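Local coordinates for protein SusD homolog (Bacteroides thetaiotaomicron, PDB 3EHM) that probably binds mucin O-glycans at the outer membrane, as a SusD-like lipoprotein involved in the use of host glycans by this gut symbiont, at residues A[178-183]-A[197-201]; A[414-420]-A[432-437]; A[461-465]-A[527-531]. All coordinates share one frame; numbering follows the deposited sequence.

Interaction 1. Residues A[178-183]-A[197-201]; sequences LNTISY and VQNWV
Leu178 meets two valines of the 197-201 helical turn with its CB. CG1 of Val197 lies 3.7 Å from Leu178 CB, and CG2 of Val201 lies 3.6 Å from the same leucine atom. The two valines are one helical turn apart, so the CB sits against the ridge they form. Further out, the leucine side chain turns to Ala120 and Ile127 of helix 116-140. The carbonyl of Leu178 also rests on Val197, with Leu178 O 3.5 Å from Val197 CG1. That oxygen accepts the amide of Ile181 and closes a type I beta turn.

Asn179 points its CB away, but the end of its side chain comes back over the methyls of Val201 at about a right angle. Ile181 follows on the buried side. Ile181 CG2 is 4.0 Å from Val197 CG2. Ile181 CG2 also lies over the centre of the Tyr183 ring, 3.7 Å above its plane.

Two helices are joined here by a long loop. Helix 160-178 ends at Leu178, the turn leads into the loop, and helix 197-215 starts at Val197. Helices linked in this way are consistent with the tetratricopeptide-like framework of SusD proteins. Val197 fills the corner with both branches: CG1 is anti to the backbone N (chi1 177°) and faces Leu178, while CG2 faces Ile181 and the carbonyl of Tyr183. With an alanine here both methyls go, which is likely to open a gap between the helix and the turn and leave Leu178 CB and Ile181 CG2 without this partner.

Ser182 and Tyr183 lie on the exposed side. There a water accepts from Val197 N at 2.9 Å and gives a weak bond to Tyr183 O at 3.0 Å. It thus joins the first turn of the helix to the loop.

Interaction 2. Residues A[414-420]-A[432-437]; sequences GNTSPKW and EQLQKI
Lys436 reaches from helix 429-445 into the bend of segment 414-420, and its ammonium group is gripped there. Lys436 NZ donates to Thr416 OG1 at 2.8 Å, to Ser417 O at 2.9 Å and to Lys419 O at 2.8 Å. Neither carbonyl is met in its plane: the donor stands 50° out of that of Ser417 and is tilted 35° from that of Lys419. The lysine chain is extended as far as CE and then bends (chi4 -66°), which turns NZ in among these oxygens. The carbonyl of Asp422 is a fourth acceptor, so three N-H are shared among four oxygens.

Thr416 passes the network on. Thr416 OG1 donates to Glu432 OE2 at 2.9 Å, on the anti lone pair. Glu432 OE2 has its stronger partner in the amide of Thr424, and OE1 takes that of Gly425. The nearby carboxylate probably offsets part of the buried lysine charge, with the threonine hydroxyl linking the two. The Thr416 methyl rests against the Gln435 amide.

Trp420 packs the other end. Gln433 CG lies over one face near the rim, and Ile437 CG1 meets the ring edge, 4.0 Å from Trp420 CZ3. The Gln433 amide goes on to Tyr423.

The looser side is at Gly414 and Gln435, where water takes over from direct bonds. One water donates to Gly414 O at 2.8 Å and to Gln435 OE1.

A long loop is thus clasped to the helix it leads into, here by a buried lysine capturing loop carbonyls within the SusD-like fold.

Interaction 3. Residues A[461-465]-A[527-531]; sequences FPYLM and PKQPN
Tyr463 has CG anti to its carbonyl carbon (chi1 -68°), and Gln529 has CG anti to its backbone N. These torsions bring the tyrosine ring over the root of the glutamine. Gln529 CB stands over the ring face, 3.7 Å from the Tyr463 ring centroid and 15° off the normal. This is a CH-pi contact. The backbone N of Gln529 lies over a face too, 3.6 Å from Tyr463 CE1. The extended glutamine chain runs on past CD2, its amide plane 21° from the ring plane. Arg484 and the carbonyl of Ile413 hold the two ends of that amide, which fixes its rotation.

Phe461 forms a second, smaller patch. Phe461 CZ is 3.8 Å from Pro527 CG, and the two side chains cross at about a right angle. CE1 of Tyr463 sits at the edge of the Phe461 ring. Pro530 CD approaches Tyr463 CE2 more loosely, at 4.3 Å.

Segment 461-465 follows helix 449-459 and enters Pro462 through a cis peptide bond. Two irregular segments are joined here, the C-terminal tail running alongside an aromatic loop of the SusD-like domain, by proline-aromatic and CH-pi packing.

Interactions 2 and 3 are neighbours, with centres about 12 Å apart. Gln435 lies between them: it belongs to helix 429-445 in interaction 2 and packs on Phe461 and Tyr463 of interaction 3. Interaction 1 is remote, its centre about 38 Å from that of interaction 2 and about 42 Å from that of interaction 3. It lies across the chain's centre from interaction 3. Interaction 2 is the buried one and the most polar, built round a charged group. Interactions 1 and 3 are partly buried and mainly apolar. Interactions 1 and 2 each tie a loop to the helix that follows it, whereas interaction 3 joins two loops distant in sequence.

Interaction 1. Residues A[178-183]-A[197-201]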
ATOM      1  N   LEU A 178      17.854  19.330   1.361  1.00 18.61           N
ATOM      2  CA  LEU A 178      16.689  19.977   1.950  1.00 17.67           C
ATOM      3  C   LEU A 178      16.905  20.397   3.399  1.00 20.81           C
ATOM      4  O   LEU A 178      16.244  21.313   3.893  1.00 19.57           O
ATOM      5  CB  LEU A 178      15.469  19.056   1.830  1.00 16.13           C
ATOM      6  CG  LEU A 178      15.068  18.765   0.376  1.00 13.85           C
ATOM      7  CD1 LEU A 178      13.919  17.781   0.329  1.00 13.25           C
ATOM      8  CD2 LEU A 178      14.680  20.068  -0.312  1.00 15.66           C
ATOM      9  N   ASN A 179      17.835  19.738   4.081  1.00 22.03           N
ATOM     10  CA  ASN A 179      18.125  20.079   5.469  1.00 25.15           C
ATOM     11  C   ASN A 179      18.815  21.439   5.583  1.00 26.34           C
ATOM     12  O   ASN A 179      18.961  21.977   6.679  1.00 28.58           O
ATOM     13  CB  ASN A 179      18.992  18.992   6.111  1.00 25.75           C
ATOM     14  CG  ASN A 179      18.169  17.961   6.865  1.00 25.22           C
ATOM     15  OD1 ASN A 179      18.653  16.878   7.187  1.00 27.71           O
ATOM     16  ND2 ASN A 179      16.923  18.304   7.164  1.00 26.38           N
ATOM     17  N   THR A 180      19.229  22.000   4.451  1.00 26.65           N
ATOM     18  CA  THR A 180      19.889  23.303   4.459  1.00 27.17           C
ATOM     19  C   THR A 180      18.924  24.405   4.038  1.00 27.12           C
ATOM     20  O   THR A 180      19.276  25.587   4.037  1.00 27.00           O
ATOM     21  CB  THR A 180      21.105  23.334   3.509  1.00 26.97           C
ATOM     22  OG1 THR A 180      20.662  23.190   2.154  1.00 28.17           O
ATOM     23  CG2 THR A 180      22.070  22.205   3.848  1.00 27.53           C
ATOM     24  N   ILE A 181      17.707  24.009   3.675  1.00 25.59           N
ATOM     25  CA  ILE A 181      16.681  24.957   3.251  1.00 24.46           C
ATOM     26  C   ILE A 181      15.779  25.241   4.445  1.00 25.64           C
ATOM     27  O   ILE A 181      15.165  24.327   5.000  1.00 25.65           O
ATOM     28  CB  ILE A 181      15.826  24.373   2.101  1.00 23.28           C
ATOM     29  CG1 ILE A 181      16.734  23.898   0.962  1.00 21.71           C
ATOM     30  CG2 ILE A 181      14.832  25.417   1.606  1.00 19.84           C
ATOM     31  CD1 ILE A 181      17.518  25.001   0.280  1.00 25.07           C
ATOM     32  N   SER A 182      15.700  26.507   4.841  1.00 26.36           N
ATOM     33  CA  SER A 182      14.880  26.899   5.982  1.00 27.00           C
ATOM     34  C   SER A 182      13.629  27.691   5.607  1.00 25.99           C
ATOM     35  O   SER A 182      12.790  27.972   6.463  1.00 27.53           O
ATOM     36  CB  SER A 182      15.723  27.712   6.966  1.00 27.58           C
ATOM     37  OG  SER A 182      16.433  28.734   6.288  1.00 31.33           O
ATOM     38  N   TYR A 183      13.500  28.050   4.336  1.00 24.73           N
ATOM     39  CA  TYR A 183      12.338  28.809   3.881  1.00 23.90           C
ATOM     40  C   TYR A 183      11.349  27.913   3.134  1.00 23.33           C
ATOM     41  O   TYR A 183      11.672  26.778   2.792  1.00 23.43           O
ATOM     42  CB  TYR A 183      12.785  29.955   2.973  1.00 23.12           C
ATOM     43  CG  TYR A 183      13.779  29.537   1.917  1.00 23.94           C
ATOM     44  CD1 TYR A 183      15.147  29.525   2.186  1.00 24.21           C
ATOM     45  CD2 TYR A 183      13.352  29.128   0.655  1.00 23.47           C
ATOM     46  CE1 TYR A 183      16.069  29.117   1.222  1.00 24.00           C
ATOM     47  CE2 TYR A 183      14.265  28.716  -0.317  1.00 25.87           C
ATOM     48  CZ  TYR A 183      15.621  28.712  -0.024  1.00 23.46           C
ATOM     49  OH  TYR A 183      16.523  28.291  -0.972  1.00 22.23           O
ATOM     50  N   VAL A 197       9.385  22.579   4.005  1.00 17.83           N
ATOM     51  CA  VAL A 197      10.477  21.670   3.652  1.00 18.24           C
ATOM     52  C   VAL A 197      10.843  20.687   4.771  1.00 18.46           C
ATOM     53  O   VAL A 197      11.210  19.545   4.497  1.00 17.47           O
ATOM     54  CB  VAL A 197      11.743  22.462   3.243  1.00 20.69           C
ATOM     55  CG1 VAL A 197      12.898  21.508   2.953  1.00 21.88           C
ATOM     56  CG2 VAL A 197      11.444  23.313   2.019  1.00 20.17           C
ATOM     57  N   GLN A 198      10.752  21.129   6.024  1.00 17.37           N
ATOM     58  CA  GLN A 198      11.067  20.265   7.159  1.00 18.57           C
ATOM     59  C   GLN A 198      10.180  19.021   7.157  1.00 17.54           C
ATOM     60  O   GLN A 198      10.631  17.936   7.505  1.00 17.36           O
ATOM     61  CB  GLN A 198      10.898  21.029   8.477  1.00 19.45           C
ATOM     62  CG  GLN A 198      12.022  22.019   8.762  1.00 23.99           C
ATOM     63  CD  GLN A 198      12.468  22.767   7.517  1.00 28.67           C
ATOM     64  OE1 GLN A 198      13.374  22.324   6.800  1.00 32.04           O
ATOM     65  NE2 GLN A 198      11.822  23.897   7.242  1.00 28.18           N
ATOM     66  N   ASN A 199       8.917  19.178   6.773  1.00 18.16           N
ATOM     67  CA  ASN A 199       8.027  18.029   6.719  1.00 16.20           C
ATOM     68  C   ASN A 199       8.417  17.131   5.547  1.00 15.72           C
ATOM     69  O   ASN A 199       8.357  15.910   5.653  1.00 14.63           O
ATOM     70  CB  ASN A 199       6.574  18.482   6.603  1.00 17.22           C
ATOM     71  CG  ASN A 199       5.945  18.750   7.960  1.00 20.36           C
ATOM     72  OD1 ASN A 199       4.927  19.429   8.065  1.00 22.29           O
ATOM     73  ND2 ASN A 199       6.554  18.206   9.007  1.00 18.52           N
ATOM     74  N   TRP A 200       8.828  17.729   4.433  1.00 14.96           N
ATOM     75  CA  TRP A 200       9.243  16.925   3.290  1.00 15.35           C
ATOM     76  C   TRP A 200      10.438  16.063   3.682  1.00 14.88           C
ATOM     77  O   TRP A 200      10.568  14.924   3.231  1.00 12.83           O
ATOM     78  CB  TRP A 200       9.600  17.811   2.095  1.00 15.64           C
ATOM     79  CG  TRP A 200       8.402  18.183   1.282  1.00 16.05           C
ATOM     80  CD1 TRP A 200       7.750  19.382   1.274  1.00 15.79           C
ATOM     81  CD2 TRP A 200       7.674  17.323   0.395  1.00 13.94           C
ATOM     82  NE1 TRP A 200       6.659  19.322   0.440  1.00 12.89           N
ATOM     83  CE2 TRP A 200       6.588  18.070  -0.113  1.00 14.49           C
ATOM     84  CE3 TRP A 200       7.832  15.993  -0.017  1.00 15.81           C
ATOM     85  CZ2 TRP A 200       5.662  17.530  -1.014  1.00 14.08           C
ATOM     86  CZ3 TRP A 200       6.910  15.456  -0.913  1.00 14.61           C
ATOM     87  CH2 TRP A 200       5.840  16.226  -1.400  1.00 13.69           C
ATOM     88  N   VAL A 201      11.305  16.609   4.531  1.00 14.31           N
ATOM     89  CA  VAL A 201      12.471  15.869   4.993  1.00 13.92           C
ATOM     90  C   VAL A 201      12.011  14.690   5.844  1.00 14.15           C
ATOM     91  O   VAL A 201      12.517  13.578   5.708  1.00 15.69           O
ATOM     92  CB  VAL A 201      13.415  16.769   5.823  1.00 13.85           C
ATOM     93  CG1 VAL A 201      14.455  15.919   6.537  1.00 13.36           C
ATOM     94  CG2 VAL A 201      14.104  17.782   4.906  1.00 14.94           C
TER
HETATM   95  O   HOH W   1      10.381  25.163   4.952  1.00 24.09           O

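Interaction 2. Residues A[414-420]-A[432-437]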
ATOM      1  N   GLY A 414      -4.454 -20.769  14.206  1.00 16.02           N
ATOM      2  CA  GLY A 414      -3.050 -20.434  14.374  1.00 17.12           C
ATOM      3  C   GLY A 414      -2.767 -18.946  14.322  1.00 16.42           C
ATOM      4  O   GLY A 414      -1.615 -18.538  14.168  1.00 16.19           O
ATOM      5  N   ASN A 415      -3.810 -18.134  14.461  1.00 15.89           N
ATOM      6  CA  ASN A 415      -3.652 -16.684  14.402  1.00 15.33           C
ATOM      7  C   ASN A 415      -3.371 -16.092  15.779  1.00 15.78           C
ATOM      8  O   ASN A 415      -3.481 -16.777  16.798  1.00 17.40           O
ATOM      9  CB  ASN A 415      -4.898 -16.052  13.768  1.00 14.62           C
ATOM     10  CG  ASN A 415      -4.552 -14.958  12.767  1.00 14.45           C
ATOM     11  OD1 ASN A 415      -5.174 -14.845  11.705  1.00 17.14           O
ATOM     12  ND2 ASN A 415      -3.565 -14.144  13.103  1.00  9.44           N
ATOM     13  N   THR A 416      -3.010 -14.813  15.810  1.00 15.74           N
ATOM     14  CA  THR A 416      -2.662 -14.147  17.062  1.00 14.21           C
ATOM     15  C   THR A 416      -3.659 -13.062  17.485  1.00 14.51           C
ATOM     16  O   THR A 416      -4.549 -12.681  16.723  1.00 15.62           O
ATOM     17  CB  THR A 416      -1.248 -13.522  16.944  1.00 14.76           C
ATOM     18  OG1 THR A 416      -0.804 -13.068  18.226  1.00 13.80           O
ATOM     19  CG2 THR A 416      -1.270 -12.341  15.971  1.00 14.04           C
ATOM     20  N   SER A 417      -3.486 -12.568  18.708  1.00 13.95           N
ATOM     21  CA  SER A 417      -4.345 -11.533  19.282  1.00 14.73           C
ATOM     22  C   SER A 417      -3.625 -10.183  19.346  1.00 14.10           C
ATOM     23  O   SER A 417      -2.441 -10.087  19.022  1.00 15.97           O
ATOM     24  CB  SER A 417      -4.750 -11.935  20.696  1.00 14.50           C
ATOM     25  OG  SER A 417      -3.612 -11.943  21.537  1.00 12.49           O
ATOM     26  N   PRO A 418      -4.333  -9.122  19.775  1.00 13.92           N
ATOM     27  CA  PRO A 418      -3.746  -7.783  19.879  1.00 13.89           C
ATOM     28  C   PRO A 418      -2.777  -7.627  21.050  1.00 14.30           C
ATOM     29  O   PRO A 418      -1.783  -6.906  20.951  1.00 13.42           O
ATOM     30  CB  PRO A 418      -4.967  -6.875  20.055  1.00 15.03           C
ATOM     31  CG  PRO A 418      -6.097  -7.666  19.466  1.00 15.29           C
ATOM     32  CD  PRO A 418      -5.792  -9.055  19.961  1.00 14.25           C
ATOM     33  N   LYS A 419      -3.069  -8.298  22.160  1.00 13.53           N
ATOM     34  CA  LYS A 419      -2.227  -8.180  23.350  1.00 16.05           C
ATOM     35  C   LYS A 419      -0.812  -8.687  23.110  1.00 16.26           C
ATOM     36  O   LYS A 419      -0.602  -9.829  22.710  1.00 16.59           O
ATOM     37  CB  LYS A 419      -2.867  -8.917  24.531  1.00 15.99           C
ATOM     38  CG  LYS A 419      -2.160  -8.678  25.853  1.00 18.51           C
ATOM     39  CD  LYS A 419      -2.885  -9.371  26.997  1.00 21.31           C
ATOM     40  CE  LYS A 419      -2.127  -9.206  28.304  1.00 24.29           C
ATOM     41  NZ  LYS A 419      -2.786  -9.978  29.393  1.00 29.06           N
ATOM     42  N   TRP A 420       0.162  -7.825  23.374  1.00 18.05           N
ATOM     43  CA  TRP A 420       1.562  -8.161  23.154  1.00 19.02           C
ATOM     44  C   TRP A 420       2.051  -9.441  23.832  1.00 21.07           C
ATOM     45  O   TRP A 420       2.698 -10.272  23.197  1.00 20.34           O
ATOM     46  CB  TRP A 420       2.445  -6.984  23.577  1.00 19.32           C
ATOM     47  CG  TRP A 420       3.902  -7.223  23.336  1.00 20.04           C
ATOM     48  CD1 TRP A 420       4.826  -7.658  24.244  1.00 20.57           C
ATOM     49  CD2 TRP A 420       4.597  -7.070  22.095  1.00 19.10           C
ATOM     50  NE1 TRP A 420       6.055  -7.785  23.645  1.00 19.81           N
ATOM     51  CE2 TRP A 420       5.944  -7.428  22.326  1.00 19.61           C
ATOM     52  CE3 TRP A 420       4.215  -6.665  20.810  1.00 19.15           C
ATOM     53  CZ2 TRP A 420       6.912  -7.392  21.317  1.00 19.63           C
ATOM     54  CZ3 TRP A 420       5.177  -6.629  19.806  1.00 19.73           C
ATOM     55  CH2 TRP A 420       6.511  -6.989  20.067  1.00 19.99           C
ATOM     56  N   GLU A 432       5.928 -14.537  16.314  1.00 15.33           N
ATOM     57  CA  GLU A 432       4.566 -14.114  16.622  1.00 14.75           C
ATOM     58  C   GLU A 432       4.532 -12.638  16.977  1.00 13.91           C
ATOM     59  O   GLU A 432       3.554 -11.950  16.697  1.00 15.18           O
ATOM     60  CB  GLU A 432       3.964 -14.938  17.767  1.00 16.03           C
ATOM     61  CG  GLU A 432       2.482 -14.633  17.972  1.00 15.05           C
ATOM     62  CD  GLU A 432       1.763 -15.646  18.844  1.00 16.21           C
ATOM     63  OE1 GLU A 432       2.358 -16.699  19.168  1.00 16.57           O
ATOM     64  OE2 GLU A 432       0.592 -15.385  19.198  1.00 14.34           O
ATOM     65  N   GLN A 433       5.601 -12.151  17.600  1.00 14.46           N
ATOM     66  CA  GLN A 433       5.676 -10.740  17.946  1.00 14.13           C
ATOM     67  C   GLN A 433       5.690  -9.944  16.640  1.00 14.96           C
ATOM     68  O   GLN A 433       5.039  -8.903  16.533  1.00 14.94           O
ATOM     69  CB  GLN A 433       6.934 -10.461  18.775  1.00 15.88           C
ATOM     70  CG  GLN A 433       6.909 -11.152  20.134  1.00 18.10           C
ATOM     71  CD  GLN A 433       8.137 -10.864  20.981  1.00 19.27           C
ATOM     72  OE1 GLN A 433       9.258 -10.835  20.477  1.00 18.50           O
ATOM     73  NE2 GLN A 433       7.929 -10.672  22.281  1.00 17.26           N
ATOM     74  N   LEU A 434       6.428 -10.434  15.644  1.00 12.65           N
ATOM     75  CA  LEU A 434       6.464  -9.765  14.346  1.00 13.96           C
ATOM     76  C   LEU A 434       5.063  -9.839  13.738  1.00 13.27           C
ATOM     77  O   LEU A 434       4.569  -8.873  13.158  1.00 12.05           O
ATOM     78  CB  LEU A 434       7.456 -10.443  13.398  1.00 14.02           C
ATOM     79  CG  LEU A 434       7.455  -9.898  11.958  1.00 14.85           C
ATOM     80  CD1 LEU A 434       7.909  -8.442  11.956  1.00 15.72           C
ATOM     81  CD2 LEU A 434       8.369 -10.734  11.078  1.00 15.15           C
ATOM     82  N   GLN A 435       4.420 -10.993  13.879  1.00 13.26           N
ATOM     83  CA  GLN A 435       3.079 -11.169  13.338  1.00 11.50           C
ATOM     84  C   GLN A 435       2.119 -10.126  13.915  1.00 12.27           C
ATOM     85  O   GLN A 435       1.294  -9.564  13.186  1.00 11.29           O
ATOM     86  CB  GLN A 435       2.565 -12.579  13.632  1.00 11.33           C
ATOM     87  CG  GLN A 435       1.171 -12.855  13.087  1.00 10.49           C
ATOM     88  CD  GLN A 435       0.699 -14.256  13.398  1.00 13.18           C
ATOM     89  OE1 GLN A 435       0.982 -14.788  14.468  1.00 13.77           O
ATOM     90  NE2 GLN A 435      -0.040 -14.857  12.471  1.00 15.80           N
ATOM     91  N   LYS A 436       2.225  -9.873  15.219  1.00 11.99           N
ATOM     92  CA  LYS A 436       1.376  -8.880  15.875  1.00 13.72           C
ATOM     93  C   LYS A 436       1.670  -7.495  15.293  1.00 13.32           C
ATOM     94  O   LYS A 436       0.751  -6.738  14.975  1.00 13.49           O
ATOM     95  CB  LYS A 436       1.627  -8.857  17.392  1.00 14.12           C
ATOM     96  CG  LYS A 436       1.156 -10.106  18.149  1.00 13.81           C
ATOM     97  CD  LYS A 436       1.506 -10.006  19.634  1.00 13.44           C
ATOM     98  CE  LYS A 436       1.100 -11.262  20.411  1.00 15.77           C
ATOM     99  NZ  LYS A 436      -0.382 -11.459  20.456  1.00 15.23           N
ATOM    100  N   ILE A 437       2.953  -7.172  15.156  1.00 13.00           N
ATOM    101  CA  ILE A 437       3.375  -5.882  14.608  1.00 11.76           C
ATOM    102  C   ILE A 437       2.825  -5.655  13.197  1.00 12.33           C
ATOM    103  O   ILE A 437       2.237  -4.614  12.916  1.00 11.55           O
ATOM    104  CB  ILE A 437       4.919  -5.775  14.549  1.00 12.70           C
ATOM    105  CG1 ILE A 437       5.492  -5.736  15.966  1.00 11.80           C
ATOM    106  CG2 ILE A 437       5.334  -4.520  13.769  1.00  9.59           C
ATOM    107  CD1 ILE A 437       7.008  -5.862  16.013  1.00 14.49           C
TER
HETATM  108  O   HOH W   2       0.064 -16.936  15.682  1.00 16.06           O
HETATM  109  O   HOH W   3      -2.350 -14.937  20.493  1.00 24.56           O

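Interaction 3. Residues A[461-465]-A[527-531]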
ATOM      1  N   PHE A 461       2.598 -11.953   6.764  1.00 12.47           N
ATOM      2  CA  PHE A 461       1.583 -11.467   7.693  1.00 13.80           C
ATOM      3  C   PHE A 461       0.837 -10.237   7.167  1.00 13.60           C
ATOM      4  O   PHE A 461       1.374  -9.443   6.395  1.00 12.03           O
ATOM      5  CB  PHE A 461       2.218 -11.107   9.039  1.00 13.35           C
ATOM      6  CG  PHE A 461       3.020 -12.217   9.657  1.00 14.03           C
ATOM      7  CD1 PHE A 461       2.493 -13.502   9.781  1.00 14.25           C
ATOM      8  CD2 PHE A 461       4.292 -11.964  10.161  1.00 14.72           C
ATOM      9  CE1 PHE A 461       3.224 -14.519  10.401  1.00 11.28           C
ATOM     10  CE2 PHE A 461       5.030 -12.970  10.783  1.00 13.27           C
ATOM     11  CZ  PHE A 461       4.491 -14.252  10.903  1.00 14.05           C
ATOM     12  N   PRO A 462      -0.431 -10.080   7.568  1.00 14.59           N
ATOM     13  CA  PRO A 462      -1.149 -10.996   8.458  1.00 13.57           C
ATOM     14  C   PRO A 462      -1.689 -12.163   7.638  1.00 13.81           C
ATOM     15  O   PRO A 462      -1.639 -12.130   6.409  1.00 11.55           O
ATOM     16  CB  PRO A 462      -2.267 -10.119   9.008  1.00 13.18           C
ATOM     17  CG  PRO A 462      -2.609  -9.271   7.814  1.00 14.36           C
ATOM     18  CD  PRO A 462      -1.241  -8.882   7.280  1.00 14.20           C
ATOM     19  N   TYR A 463      -2.188 -13.202   8.303  1.00 13.68           N
ATOM     20  CA  TYR A 463      -2.756 -14.325   7.572  1.00 14.36           C
ATOM     21  C   TYR A 463      -4.004 -13.778   6.887  1.00 12.90           C
ATOM     22  O   TYR A 463      -4.716 -12.952   7.454  1.00 12.96           O
ATOM     23  CB  TYR A 463      -3.116 -15.472   8.521  1.00 14.35           C
ATOM     24  CG  TYR A 463      -1.912 -16.153   9.145  1.00 15.92           C
ATOM     25  CD1 TYR A 463      -0.674 -16.165   8.493  1.00 16.33           C
ATOM     26  CD2 TYR A 463      -2.019 -16.816  10.369  1.00 16.21           C
ATOM     27  CE1 TYR A 463       0.428 -16.822   9.047  1.00 13.83           C
ATOM     28  CE2 TYR A 463      -0.925 -17.478  10.930  1.00 14.56           C
ATOM     29  CZ  TYR A 463       0.292 -17.473  10.263  1.00 15.60           C
ATOM     30  OH  TYR A 463       1.368 -18.122  10.813  1.00 13.94           O
ATOM     31  N   LEU A 464      -4.271 -14.242   5.672  1.00 14.46           N
ATOM     32  CA  LEU A 464      -5.403 -13.742   4.907  1.00 14.40           C
ATOM     33  C   LEU A 464      -6.463 -14.780   4.589  1.00 16.77           C
ATOM     34  O   LEU A 464      -6.199 -15.982   4.594  1.00 16.60           O
ATOM     35  CB  LEU A 464      -4.911 -13.169   3.576  1.00 14.60           C
ATOM     36  CG  LEU A 464      -3.688 -12.254   3.602  1.00 14.34           C
ATOM     37  CD1 LEU A 464      -3.185 -12.051   2.184  1.00 15.52           C
ATOM     38  CD2 LEU A 464      -4.041 -10.931   4.251  1.00 13.10           C
HETATM   39  N   MSE A 465      -7.665 -14.292   4.303  1.00 16.80           N
HETATM   40  CA  MSE A 465      -8.765 -15.156   3.900  1.00 17.52           C
HETATM   41  C   MSE A 465      -8.299 -15.627   2.525  1.00 17.37           C
HETATM   42  O   MSE A 465      -7.783 -14.829   1.741  1.00 15.74           O
HETATM   43  CB  MSE A 465     -10.060 -14.344   3.757  1.00 17.77           C
HETATM   44  CG  MSE A 465     -10.625 -13.804   5.068  1.00 22.56           C
HETATM   45 SE   MSE A 465     -11.711 -15.113   5.994  1.00 27.96          SE
HETATM   46  CE  MSE A 465     -12.441 -13.983   7.391  1.00 21.01           C
ATOM     47  N   PRO A 527       6.415 -17.730   6.767  1.00 17.65           N
ATOM     48  CA  PRO A 527       5.338 -18.504   7.398  1.00 18.72           C
ATOM     49  C   PRO A 527       4.050 -18.588   6.584  1.00 20.29           C
ATOM     50  O   PRO A 527       3.797 -17.765   5.700  1.00 20.86           O
ATOM     51  CB  PRO A 527       5.104 -17.774   8.724  1.00 17.81           C
ATOM     52  CG  PRO A 527       6.352 -16.947   8.927  1.00 21.59           C
ATOM     53  CD  PRO A 527       6.687 -16.505   7.538  1.00 17.94           C
ATOM     54  N   LYS A 528       3.239 -19.591   6.909  1.00 20.49           N
ATOM     55  CA  LYS A 528       1.950 -19.822   6.261  1.00 21.88           C
ATOM     56  C   LYS A 528       0.957 -20.222   7.349  1.00 21.10           C
ATOM     57  O   LYS A 528       1.332 -20.892   8.310  1.00 21.17           O
ATOM     58  CB  LYS A 528       2.071 -20.953   5.243  1.00 23.86           C
ATOM     59  CG  LYS A 528       2.969 -20.620   4.067  1.00 27.22           C
ATOM     60  CD  LYS A 528       3.516 -21.872   3.400  1.00 29.95           C
ATOM     61  CE  LYS A 528       2.413 -22.775   2.877  1.00 31.82           C
ATOM     62  NZ  LYS A 528       2.984 -23.953   2.154  1.00 33.92           N
ATOM     63  N   GLN A 529      -0.300 -19.812   7.210  1.00 19.99           N
ATOM     64  CA  GLN A 529      -1.303 -20.166   8.209  1.00 19.28           C
ATOM     65  C   GLN A 529      -1.536 -21.676   8.191  1.00 19.73           C
ATOM     66  O   GLN A 529      -1.654 -22.272   7.125  1.00 17.15           O
ATOM     67  CB  GLN A 529      -2.628 -19.450   7.931  1.00 19.52           C
ATOM     68  CG  GLN A 529      -3.725 -19.822   8.926  1.00 19.04           C
ATOM     69  CD  GLN A 529      -5.046 -19.140   8.638  1.00 22.09           C
ATOM     70  OE1 GLN A 529      -5.350 -18.806   7.492  1.00 21.69           O
ATOM     71  NE2 GLN A 529      -5.853 -18.951   9.676  1.00 21.99           N
ATOM     72  N   PRO A 530      -1.606 -22.311   9.374  1.00 20.80           N
ATOM     73  CA  PRO A 530      -1.830 -23.759   9.457  1.00 22.88           C
ATOM     74  C   PRO A 530      -3.108 -24.156   8.723  1.00 25.10           C
ATOM     75  O   PRO A 530      -4.002 -23.333   8.533  1.00 25.09           O
ATOM     76  CB  PRO A 530      -1.945 -24.011  10.961  1.00 22.70           C
ATOM     77  CG  PRO A 530      -1.131 -22.914  11.564  1.00 21.30           C
ATOM     78  CD  PRO A 530      -1.499 -21.719  10.719  1.00 21.12           C
ATOM     79  N   ASN A 531      -3.191 -25.420   8.326  1.00 27.96           N
ATOM     80  CA  ASN A 531      -4.359 -25.929   7.617  1.00 31.07           C
ATOM     81  C   ASN A 531      -5.537 -26.223   8.540  1.00 31.95           C
ATOM     82  O   ASN A 531      -6.685 -25.939   8.127  1.00 32.88           O
ATOM     83  CB  ASN A 531      -3.974 -27.181   6.831  1.00 32.93           C
ATOM     84  CG  ASN A 531      -2.953 -26.887   5.755  1.00 34.68           C
ATOM     85  OD1 ASN A 531      -3.200 -26.077   4.856  1.00 36.95           O
ATOM     86  ND2 ASN A 531      -1.795 -27.534   5.841  1.00 37.03           N
TER